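Local coordinates for probable spore coat polysaccharide biosynthesis protein E (Chromobacterium violaceum ATCC 12472, PDB 3G8R) that probably acts as an N-acylneuraminate-9-phosphate synthase of the NeuB family, with a zinc-binding barrel domain followed by a SAF domain, at residues Glu102-Ile107 against Leu128-Arg133; Leu45-Leu50 against Glu108-Glu113; Asp297-Ala302 against Asn313-Tyr318. All blocks are in the same frame, centred on the assembly; numbering follows the deposited sequence.

Contact 1. Residues Glu102-Ile107 against Leu128-Arg133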
loop_
_atom_site.group_PDB
_atom_site.type_symbol
_atom_site.label_atom_id
_atom_site.label_comp_id
_atom_site.label_asym_id
_atom_site.label_seq_id
_atom_site.Cartn_x
_atom_site.Cartn_y
_atom_site.Cartn_z
ATOM N N GLU A 102 23.683 -20.962 23.019
ATOM C CA GLU A 102 24.754 -21.711 22.355
ATOM C C GLU A 102 24.687 -21.599 20.835
ATOM O O GLU A 102 25.716 -21.724 20.174
ATOM C CB GLU A 102 24.773 -23.191 22.782
ATOM C CG GLU A 102 25.991 -23.989 22.254
ATOM C CD GLU A 102 26.228 -25.321 22.988
ATOM O OE1 GLU A 102 27.034 -26.147 22.487
ATOM O OE2 GLU A 102 25.609 -25.541 24.061
ATOM N N SER A 103 23.496 -21.373 20.280
ATOM C CA SER A 103 23.379 -21.262 18.828
ATOM C C SER A 103 23.863 -19.899 18.346
ATOM O O SER A 103 24.361 -19.765 17.232
ATOM C CB SER A 103 21.957 -21.566 18.348
ATOM O OG SER A 103 21.572 -22.868 18.752
ATOM N N VAL A 104 23.738 -18.893 19.198
ATOM C CA VAL A 104 24.370 -17.620 18.912
ATOM C C VAL A 104 25.889 -17.815 18.795
ATOM O O VAL A 104 26.512 -17.308 17.850
ATOM C CB VAL A 104 24.080 -16.555 19.999
ATOM C CG1 VAL A 104 24.866 -15.263 19.722
ATOM C CG2 VAL A 104 22.586 -16.274 20.121
ATOM N N ASP A 105 26.473 -18.540 19.756
ATOM C CA ASP A 105 27.903 -18.795 19.759
ATOM C C ASP A 105 28.269 -19.359 18.418
ATOM O O ASP A 105 29.203 -18.883 17.751
ATOM C CB ASP A 105 28.261 -19.798 20.842
ATOM C CG ASP A 105 28.303 -19.172 22.221
ATOM O OD1 ASP A 105 28.925 -18.095 22.358
ATOM O OD2 ASP A 105 27.733 -19.763 23.175
ATOM N N LEU A 106 27.490 -20.356 18.021
ATOM C CA LEU A 106 27.688 -21.053 16.789
ATOM C C LEU A 106 27.563 -20.110 15.588
ATOM O O LEU A 106 28.424 -20.121 14.687
ATOM C CB LEU A 106 26.662 -22.168 16.682
ATOM C CG LEU A 106 27.107 -23.555 16.217
ATOM C CD1 LEU A 106 25.915 -24.311 15.598
ATOM C CD2 LEU A 106 28.305 -23.491 15.255
ATOM N N ILE A 107 26.500 -19.298 15.563
ATOM C CA ILE A 107 26.354 -18.317 14.496
ATOM C C ILE A 107 27.639 -17.515 14.309
ATOM O O ILE A 107 28.012 -17.256 13.183
ATOM C CB ILE A 107 25.167 -17.354 14.734
ATOM C CG1 ILE A 107 23.856 -17.942 14.189
ATOM C CG2 ILE A 107 25.431 -15.971 14.101
ATOM C CD1 ILE A 107 22.617 -17.328 14.826
ATOM N N LEU A 128 17.757 -12.859 24.206
ATOM C CA LEU A 128 17.998 -11.500 23.725
ATOM C C LEU A 128 19.269 -10.926 24.330
ATOM O O LEU A 128 20.072 -10.321 23.620
ATOM C CB LEU A 128 16.809 -10.574 23.996
ATOM C CG LEU A 128 15.516 -10.876 23.246
ATOM C CD1 LEU A 128 14.632 -9.642 23.197
ATOM C CD2 LEU A 128 15.754 -11.376 21.822
ATOM N N GLU A 129 19.450 -11.119 25.631
ATOM C CA GLU A 129 20.682 -10.701 26.276
ATOM C C GLU A 129 21.862 -11.273 25.504
ATOM O O GLU A 129 22.763 -10.528 25.147
ATOM C CB GLU A 129 20.724 -11.119 27.745
ATOM C CG GLU A 129 19.886 -10.236 28.683
ATOM C CD GLU A 129 19.553 -10.903 30.043
ATOM O OE1 GLU A 129 19.186 -12.108 30.067
ATOM O OE2 GLU A 129 19.630 -10.206 31.092
ATOM N N ARG A 130 21.833 -12.574 25.195
ATOM C CA ARG A 130 22.941 -13.193 24.458
ATOM C C ARG A 130 23.160 -12.577 23.104
ATOM O O ARG A 130 24.315 -12.492 22.664
ATOM C CB ARG A 130 22.829 -14.708 24.284
ATOM C CG ARG A 130 24.091 -15.428 24.808
ATOM C CD ARG A 130 25.251 -15.722 23.821
ATOM N NE ARG A 130 25.843 -14.555 23.156
ATOM C CZ ARG A 130 26.850 -14.610 22.277
ATOM N NH1 ARG A 130 27.424 -15.770 21.960
ATOM N NH2 ARG A 130 27.272 -13.497 21.690
ATOM N N ILE A 131 22.073 -12.152 22.453
ATOM C CA ILE A 131 22.148 -11.573 21.108
ATOM C C ILE A 131 22.694 -10.156 21.174
ATOM O O ILE A 131 23.491 -9.736 20.342
ATOM C CB ILE A 131 20.769 -11.585 20.425
ATOM C CG1 ILE A 131 20.357 -13.027 20.095
ATOM C CG2 ILE A 131 20.784 -10.719 19.204
ATOM C CD1 ILE A 131 18.912 -13.220 19.588
ATOM N N ALA A 132 22.237 -9.425 22.179
ATOM C CA ALA A 132 22.651 -8.037 22.378
ATOM C C ALA A 132 24.155 -7.934 22.535
ATOM O O ALA A 132 24.757 -7.018 22.039
ATOM C CB ALA A 132 21.971 -7.451 23.590
ATOM N N ARG A 133 24.762 -8.882 23.226
ATOM C CA ARG A 133 26.197 -8.837 23.379
ATOM C C ARG A 133 26.915 -9.303 22.113
ATOM O O ARG A 133 28.088 -9.592 22.139
ATOM C CB ARG A 133 26.656 -9.543 24.668
ATOM C CG ARG A 133 26.762 -11.046 24.657
ATOM C CD ARG A 133 27.525 -11.535 25.923
ATOM N NE ARG A 133 26.655 -11.584 27.109
ATOM C CZ ARG A 133 26.176 -12.711 27.648
ATOM N NH1 ARG A 133 26.492 -13.904 27.128
ATOM N NH2 ARG A 133 25.379 -12.649 28.715
#

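Contact 2. Residues Leu45-Leu50 against Glu108-Glu113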
loop_
_atom_site.group_PDB
_atom_site.type_symbol
_atom_site.label_atom_id
_atom_site.label_comp_id
_atom_site.label_asym_id
_atom_site.label_seq_id
_atom_site.Cartn_x
_atom_site.Cartn_y
_atom_site.Cartn_z
ATOM N N LEU A 45 18.933 -19.946 7.762
ATOM C CA LEU A 45 18.912 -21.192 8.534
ATOM C C LEU A 45 18.306 -21.019 9.905
ATOM O O LEU A 45 18.107 -19.905 10.373
ATOM C CB LEU A 45 20.337 -21.640 8.743
ATOM C CG LEU A 45 20.893 -22.550 7.664
ATOM C CD1 LEU A 45 19.889 -22.762 6.553
ATOM C CD2 LEU A 45 22.148 -21.889 7.167
ATOM N N GLN A 46 18.034 -22.131 10.570
ATOM C CA GLN A 46 17.524 -22.111 11.949
ATOM C C GLN A 46 18.458 -22.904 12.828
ATOM O O GLN A 46 18.711 -24.060 12.561
ATOM C CB GLN A 46 16.152 -22.748 11.989
ATOM C CG GLN A 46 15.080 -21.813 11.504
ATOM C CD GLN A 46 13.693 -22.380 11.642
ATOM O OE1 GLN A 46 13.493 -23.415 12.263
ATOM N NE2 GLN A 46 12.721 -21.704 11.052
ATOM N N TYR A 47 18.995 -22.291 13.867
ATOM C CA TYR A 47 19.913 -23.006 14.733
ATOM C C TYR A 47 19.250 -23.312 16.031
ATOM O O TYR A 47 18.816 -22.401 16.728
ATOM C CB TYR A 47 21.133 -22.163 15.034
ATOM C CG TYR A 47 22.189 -22.160 13.977
ATOM C CD1 TYR A 47 21.917 -22.602 12.691
ATOM C CD2 TYR A 47 23.454 -21.663 14.255
ATOM C CE1 TYR A 47 22.887 -22.582 11.716
ATOM C CE2 TYR A 47 24.429 -21.636 13.288
ATOM C CZ TYR A 47 24.140 -22.098 12.017
ATOM O OH TYR A 47 25.102 -22.078 11.035
ATOM N N ARG A 48 19.162 -24.605 16.320
ATOM C CA ARG A 48 18.827 -25.152 17.635
ATOM C C ARG A 48 19.912 -26.153 18.045
ATOM O O ARG A 48 20.312 -27.006 17.248
ATOM C CB ARG A 48 17.492 -25.887 17.595
ATOM C CG ARG A 48 16.273 -24.998 17.393
ATOM C CD ARG A 48 14.996 -25.831 17.178
ATOM N NE ARG A 48 13.877 -24.965 16.855
ATOM C CZ ARG A 48 13.625 -24.497 15.641
ATOM N NH1 ARG A 48 14.406 -24.821 14.620
ATOM N NH2 ARG A 48 12.581 -23.713 15.445
ATOM N N ASN A 49 20.391 -26.046 19.279
ATOM C CA ASN A 49 21.304 -27.023 19.825
ATOM C C ASN A 49 20.469 -28.152 20.339
ATOM O O ASN A 49 20.053 -28.154 21.500
ATOM C CB ASN A 49 22.109 -26.426 20.965
ATOM C CG ASN A 49 23.335 -27.215 21.253
ATOM O OD1 ASN A 49 23.394 -27.942 22.248
ATOM N ND2 ASN A 49 24.330 -27.109 20.355
ATOM N N LEU A 50 20.207 -29.106 19.450
ATOM C CA LEU A 50 19.204 -30.128 19.700
ATOM C C LEU A 50 19.435 -30.941 20.965
ATOM O O LEU A 50 18.471 -31.414 21.576
ATOM C CB LEU A 50 19.009 -31.007 18.473
ATOM C CG LEU A 50 17.621 -30.896 17.807
ATOM C CD1 LEU A 50 17.245 -29.496 17.356
ATOM C CD2 LEU A 50 17.530 -31.861 16.634
ATOM N N GLU A 108 28.306 -17.146 15.406
ATOM C CA GLU A 108 29.572 -16.403 15.359
ATOM C C GLU A 108 30.681 -17.183 14.629
ATOM O O GLU A 108 31.336 -16.660 13.697
ATOM C CB GLU A 108 30.062 -16.071 16.771
ATOM C CG GLU A 108 29.058 -15.352 17.672
ATOM C CD GLU A 108 29.113 -13.838 17.573
ATOM O OE1 GLU A 108 28.426 -13.180 18.388
ATOM O OE2 GLU A 108 29.837 -13.306 16.698
ATOM N N ALA A 109 30.881 -18.424 15.066
ATOM C CA ALA A 109 31.869 -19.308 14.469
ATOM C C ALA A 109 31.715 -19.454 12.946
ATOM O O ALA A 109 32.714 -19.560 12.190
ATOM C CB ALA A 109 31.802 -20.660 15.131
ATOM N N HIS A 110 30.462 -19.453 12.501
ATOM C CA HIS A 110 30.168 -19.692 11.117
ATOM C C HIS A 110 30.321 -18.439 10.288
ATOM O O HIS A 110 30.275 -18.489 9.066
ATOM C CB HIS A 110 28.786 -20.264 11.012
ATOM C CG HIS A 110 28.701 -21.688 11.455
ATOM N ND1 HIS A 110 27.565 -22.454 11.292
ATOM C CD2 HIS A 110 29.623 -22.498 12.029
ATOM C CE1 HIS A 110 27.784 -23.667 11.768
ATOM N NE2 HIS A 110 29.029 -23.724 12.210
ATOM N N GLY A 111 30.551 -17.312 10.944
ATOM C CA GLY A 111 30.661 -16.030 10.226
ATOM C C GLY A 111 29.385 -15.674 9.469
ATOM O O GLY A 111 29.423 -15.160 8.345
ATOM N N ILE A 112 28.250 -15.969 10.097
ATOM C CA ILE A 112 26.955 -15.537 9.611
ATOM C C ILE A 112 26.874 -14.025 9.801
ATOM O O ILE A 112 27.341 -13.526 10.805
ATOM C CB ILE A 112 25.827 -16.278 10.353
ATOM C CG1 ILE A 112 25.652 -17.673 9.742
ATOM C CG2 ILE A 112 24.517 -15.491 10.290
ATOM C CD1 ILE A 112 25.475 -18.758 10.741
ATOM N N GLU A 113 26.296 -13.316 8.831
ATOM C CA GLU A 113 26.266 -11.850 8.799
ATOM C C GLU A 113 25.149 -11.225 9.616
ATOM O O GLU A 113 25.331 -10.112 10.118
ATOM C CB GLU A 113 26.156 -11.339 7.365
ATOM C CG GLU A 113 27.278 -11.811 6.437
ATOM C CD GLU A 113 26.957 -11.596 4.959
ATOM O OE1 GLU A 113 26.775 -10.415 4.547
ATOM O OE2 GLU A 113 26.882 -12.614 4.219
#

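Contact 3. Residues Asp297-Ala302 against Asn313-Tyr318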
loop_
_atom_site.group_PDB
_atom_site.type_symbol
_atom_site.label_atom_id
_atom_site.label_comp_id
_atom_site.label_asym_id
_atom_site.label_seq_id
_atom_site.Cartn_x
_atom_site.Cartn_y
_atom_site.Cartn_z
ATOM N N ASP A 297 -15.702 42.920 -17.249
ATOM C CA ASP A 297 -16.301 43.361 -18.497
ATOM C C ASP A 297 -15.069 43.507 -19.357
ATOM O O ASP A 297 -14.015 43.797 -18.823
ATOM C CB ASP A 297 -16.982 44.707 -18.322
ATOM C CG ASP A 297 -17.471 44.945 -16.886
ATOM O OD1 ASP A 297 -18.514 44.370 -16.476
ATOM O OD2 ASP A 297 -16.807 45.719 -16.164
ATOM N N ASN A 298 -15.160 43.263 -20.650
ATOM C CA ASN A 298 -13.966 43.244 -21.534
ATOM C C ASN A 298 -13.211 41.913 -21.747
ATOM O O ASN A 298 -12.683 41.714 -22.848
ATOM C CB ASN A 298 -13.033 44.489 -21.382
ATOM C CG ASN A 298 -11.829 44.258 -20.491
ATOM O OD1 ASN A 298 -11.686 43.208 -19.884
ATOM N ND2 ASN A 298 -10.959 45.268 -20.393
ATOM N N VAL A 299 -13.166 41.020 -20.743
ATOM C CA VAL A 299 -12.726 39.630 -20.974
ATOM C C VAL A 299 -13.779 38.581 -20.628
ATOM O O VAL A 299 -14.652 38.814 -19.808
ATOM C CB VAL A 299 -11.535 39.210 -20.123
ATOM C CG1 VAL A 299 -10.402 40.182 -20.220
ATOM C CG2 VAL A 299 -11.987 39.023 -18.677
ATOM N N SER A 300 -13.630 37.403 -21.224
ATOM C CA SER A 300 -14.406 36.230 -20.892
ATOM C C SER A 300 -13.526 34.972 -20.993
ATOM O O SER A 300 -12.447 34.987 -21.567
ATOM C CB SER A 300 -15.616 36.120 -21.827
ATOM O OG SER A 300 -15.244 35.712 -23.143
ATOM N N PHE A 301 -13.999 33.875 -20.437
ATOM C CA PHE A 301 -13.210 32.666 -20.456
ATOM C C PHE A 301 -13.874 31.650 -21.338
ATOM O O PHE A 301 -15.085 31.525 -21.333
ATOM C CB PHE A 301 -13.045 32.115 -19.044
ATOM C CG PHE A 301 -12.645 33.144 -18.064
ATOM C CD1 PHE A 301 -11.430 33.813 -18.191
ATOM C CD2 PHE A 301 -13.493 33.506 -17.054
ATOM C CE1 PHE A 301 -11.062 34.791 -17.296
ATOM C CE2 PHE A 301 -13.141 34.488 -16.176
ATOM C CZ PHE A 301 -11.918 35.123 -16.285
ATOM N N ALA A 302 -13.079 30.894 -22.071
ATOM C CA ALA A 302 -13.612 29.960 -23.026
ATOM C C ALA A 302 -12.466 29.129 -23.469
ATOM O O ALA A 302 -11.326 29.550 -23.365
ATOM C CB ALA A 302 -14.194 30.701 -24.182
ATOM N N ASN A 313 -6.588 30.017 -15.560
ATOM C CA ASN A 313 -5.690 29.626 -14.492
ATOM C C ASN A 313 -4.710 30.706 -14.039
ATOM O O ASN A 313 -3.924 30.483 -13.128
ATOM C CB ASN A 313 -4.960 28.363 -14.895
ATOM C CG ASN A 313 -5.912 27.222 -15.135
ATOM O OD1 ASN A 313 -6.800 27.303 -16.004
ATOM N ND2 ASN A 313 -5.759 26.153 -14.354
ATOM N N GLU A 314 -4.762 31.870 -14.685
ATOM C CA GLU A 314 -3.848 32.969 -14.393
ATOM C C GLU A 314 -4.614 34.261 -14.108
ATOM O O GLU A 314 -4.006 35.305 -13.862
ATOM C CB GLU A 314 -2.860 33.173 -15.538
ATOM C CG GLU A 314 -2.145 31.907 -15.970
ATOM C CD GLU A 314 -1.499 32.036 -17.355
ATOM O OE1 GLU A 314 -0.378 32.597 -17.409
ATOM O OE2 GLU A 314 -2.094 31.591 -18.383
ATOM N N TRP A 315 -5.945 34.173 -14.134
ATOM C CA TRP A 315 -6.808 35.333 -13.943
ATOM C C TRP A 315 -6.960 35.563 -12.475
ATOM O O TRP A 315 -6.623 34.678 -11.716
ATOM C CB TRP A 315 -8.171 35.118 -14.578
ATOM C CG TRP A 315 -8.976 36.366 -14.618
ATOM C CD1 TRP A 315 -10.123 36.626 -13.917
ATOM C CD2 TRP A 315 -8.694 37.544 -15.370
ATOM N NE1 TRP A 315 -10.582 37.888 -14.192
ATOM C CE2 TRP A 315 -9.726 38.474 -15.088
ATOM C CE3 TRP A 315 -7.665 37.911 -16.263
ATOM C CZ2 TRP A 315 -9.764 39.743 -15.662
ATOM C CZ3 TRP A 315 -7.693 39.171 -16.825
ATOM C CH2 TRP A 315 -8.744 40.071 -16.531
ATOM N N SER A 316 -7.443 36.735 -12.063
ATOM C CA SER A 316 -7.433 37.068 -10.654
ATOM C C SER A 316 -8.617 37.817 -10.042
ATOM O O SER A 316 -8.765 37.801 -8.823
ATOM C CB SER A 316 -6.127 37.768 -10.291
ATOM O OG SER A 316 -6.318 38.784 -9.308
ATOM N N LYS A 317 -9.469 38.478 -10.812
ATOM C CA LYS A 317 -10.643 39.158 -10.169
ATOM C C LYS A 317 -10.341 40.528 -9.592
ATOM O O LYS A 317 -11.208 41.413 -9.625
ATOM C CB LYS A 317 -11.316 38.278 -9.110
ATOM C CG LYS A 317 -11.875 38.986 -7.902
ATOM C CD LYS A 317 -12.096 37.955 -6.813
ATOM C CE LYS A 317 -12.045 38.547 -5.454
ATOM N NZ LYS A 317 -12.017 37.415 -4.515
ATOM N N TYR A 318 -9.127 40.684 -9.054
ATOM C CA TYR A 318 -8.498 42.006 -8.895
ATOM C C TYR A 318 -7.760 42.415 -10.187
ATOM O O TYR A 318 -7.482 41.581 -11.054
ATOM C CB TYR A 318 -7.564 42.063 -7.673
ATOM C CG TYR A 318 -8.199 41.609 -6.372
ATOM C CD1 TYR A 318 -9.182 42.375 -5.720
ATOM C CD2 TYR A 318 -7.810 40.409 -5.785
ATOM C CE1 TYR A 318 -9.763 41.928 -4.529
ATOM C CE2 TYR A 318 -8.378 39.959 -4.590
ATOM C CZ TYR A 318 -9.354 40.711 -3.971
ATOM O OH TYR A 318 -9.895 40.223 -2.796
#

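Contact 1. Residues Glu102-Ile107 against Leu128-Arg133
Arg130 brings its guanidinium group against Val104, and the methyl CG1 of the valine sits over the centre of one guanidinium face, with Val104 CG1 3.3 Å from Arg130 CZ. The chain of Arg130 is bent at chi2 and again at chi3 (59°). These bends fold the guanidinium across the valine, and Arg130 NE and NH2 each come to 3.6 Å from Val104 CG1. The edge of the same group serves a different neighbour: Asp105, one residue on, reaches in at about a right angle to the arginine chain and forms a salt bridge, Asp105 OD1 to Arg130 NH1 2.8 Å. The carboxylate and guanidinium planes lie 51° apart and the second oxygen stands well back, with Asp105 OD2 4.2 Å from Arg130 NH1, so the bridge has a single oxygen and nitrogen rather than a paired fork. Helices 101-109 and 125-132 follow successive strands, 93-98 and 114-117, of the closed eight-stranded TIM barrel, and here they run side by side in nearly the same direction. Their axes approach to 9.8 Å at a crossing angle of -22°, with Val104 and Ile131 nearest in backbone register. The second methyl of Val104 supplies the purely apolar part of the contact, its CG2 meeting Ile131 CG1 at 3.9 Å. On the side facing the barrel strands, Val104 packs on Pro98, and Ile131 on Ile115 and Ile117. The charged part lies toward the outer surface, where Asp105 is exposed and Arg130 partly so.

Contact 2. Residues Leu45-Leu50 against Glu108-Glu113
Leading up to Tyr47, which meets His110 and Ile112 across the contact, strand 40-47 carries Leu45, packed on Met87 and Cys96, and Gln46. Gln46 OE1 accepts Arg48 NH1 at 2.9 Å within the segment, while its NE2 is hydrogen-bonded to Glu11. Tyr47 then reaches out from the strand toward the end of helix 101-109, its CG opposite the carbonyl carbon and beside the backbone N (chi1 -81°), which directs the ring to His110. Its hydroxyl lies at the imidazole edge, in the ring plane, in a hydrogen bond of 2.5 Å between Tyr47 OH and His110 ND1 that either group could donate. The two ring planes are 83° apart, in an oblique pairing. In this TIM barrel the segment 108-113 links helix 101-109 to strand 114-117, and Gly111, with positive phi, closes the helix in a Schellman motif. The side chains of Ile112 and Tyr47 run toward each other, Ile112 CD1 lying 3.4 Å from Tyr47 OH, at roughly a right angle to the hydrogen bond. Met80, Leu106 and Ile107 pack against the same tyrosine. Further on, Arg48 makes a cation-pi contact with Phe99, and Asn49 takes the N-cap position.

Contact 3. Residues Asp297-Ala302 against Asn313-Tyr318
In the SAF domain, strands 281-284 and 299-302 pair antiparallel, and on strand 299-302 the side chains of Val299 and Phe301 close on the indole of Trp315. Phe301 presents its edge to the face of the five-membered ring: the pair is T-shaped (edge-to-face), with centroids 4.9 Å apart and planes at 65°. Its leading atom is CZ, with Phe301 CZ 3.3 Å from Trp315 CD1. Trp315 comes from the loop between strands 299-302 and 321-323, with CG anti to the backbone N (chi1 -169°), a turn that lays the indole against the strand. Two residues apart on that strand, Val299 and Phe301 project toward the same indole face and share it. Val299 takes the six-membered ring, its CG2 4.3 Å from that ring's centroid in an off-centre CH-pi contact and 3.8 Å from Trp315 CZ2. Val282 of the partner strand packs on both Val299 and Phe301, and Leu294 on the indole. Pro126 of the second subunit touches Phe301 and Trp315, so this aromatic pair also belongs to the dimer interface. Nearby, Asn313 ND2 is hydrogen-bonded to Thr123 OG1 and Cys120 O of the second subunit.

In the fold
Contacts 1 and 2 adjoin on the barrel wall, their centres 9 Å apart: helix 101-109 packs on helix 125-132, and the turn that follows it meets strand 40-47. Their segments alternate along the chain, and a long, weak ion pair between Arg130 and Glu108 ties one contact to the other. Contact 3 belongs to the SAF domain, its centre about 73 Å from that of contact 1 within one chain. The dimer brings these regions together: Lys317 forms a salt bridge with Glu129 of the second subunit, on the helix used in contact 1. The zinc ion, bound by His202 and His225, lies about 14 Å from the side chain of Tyr47, and none of the three contacts forms its site.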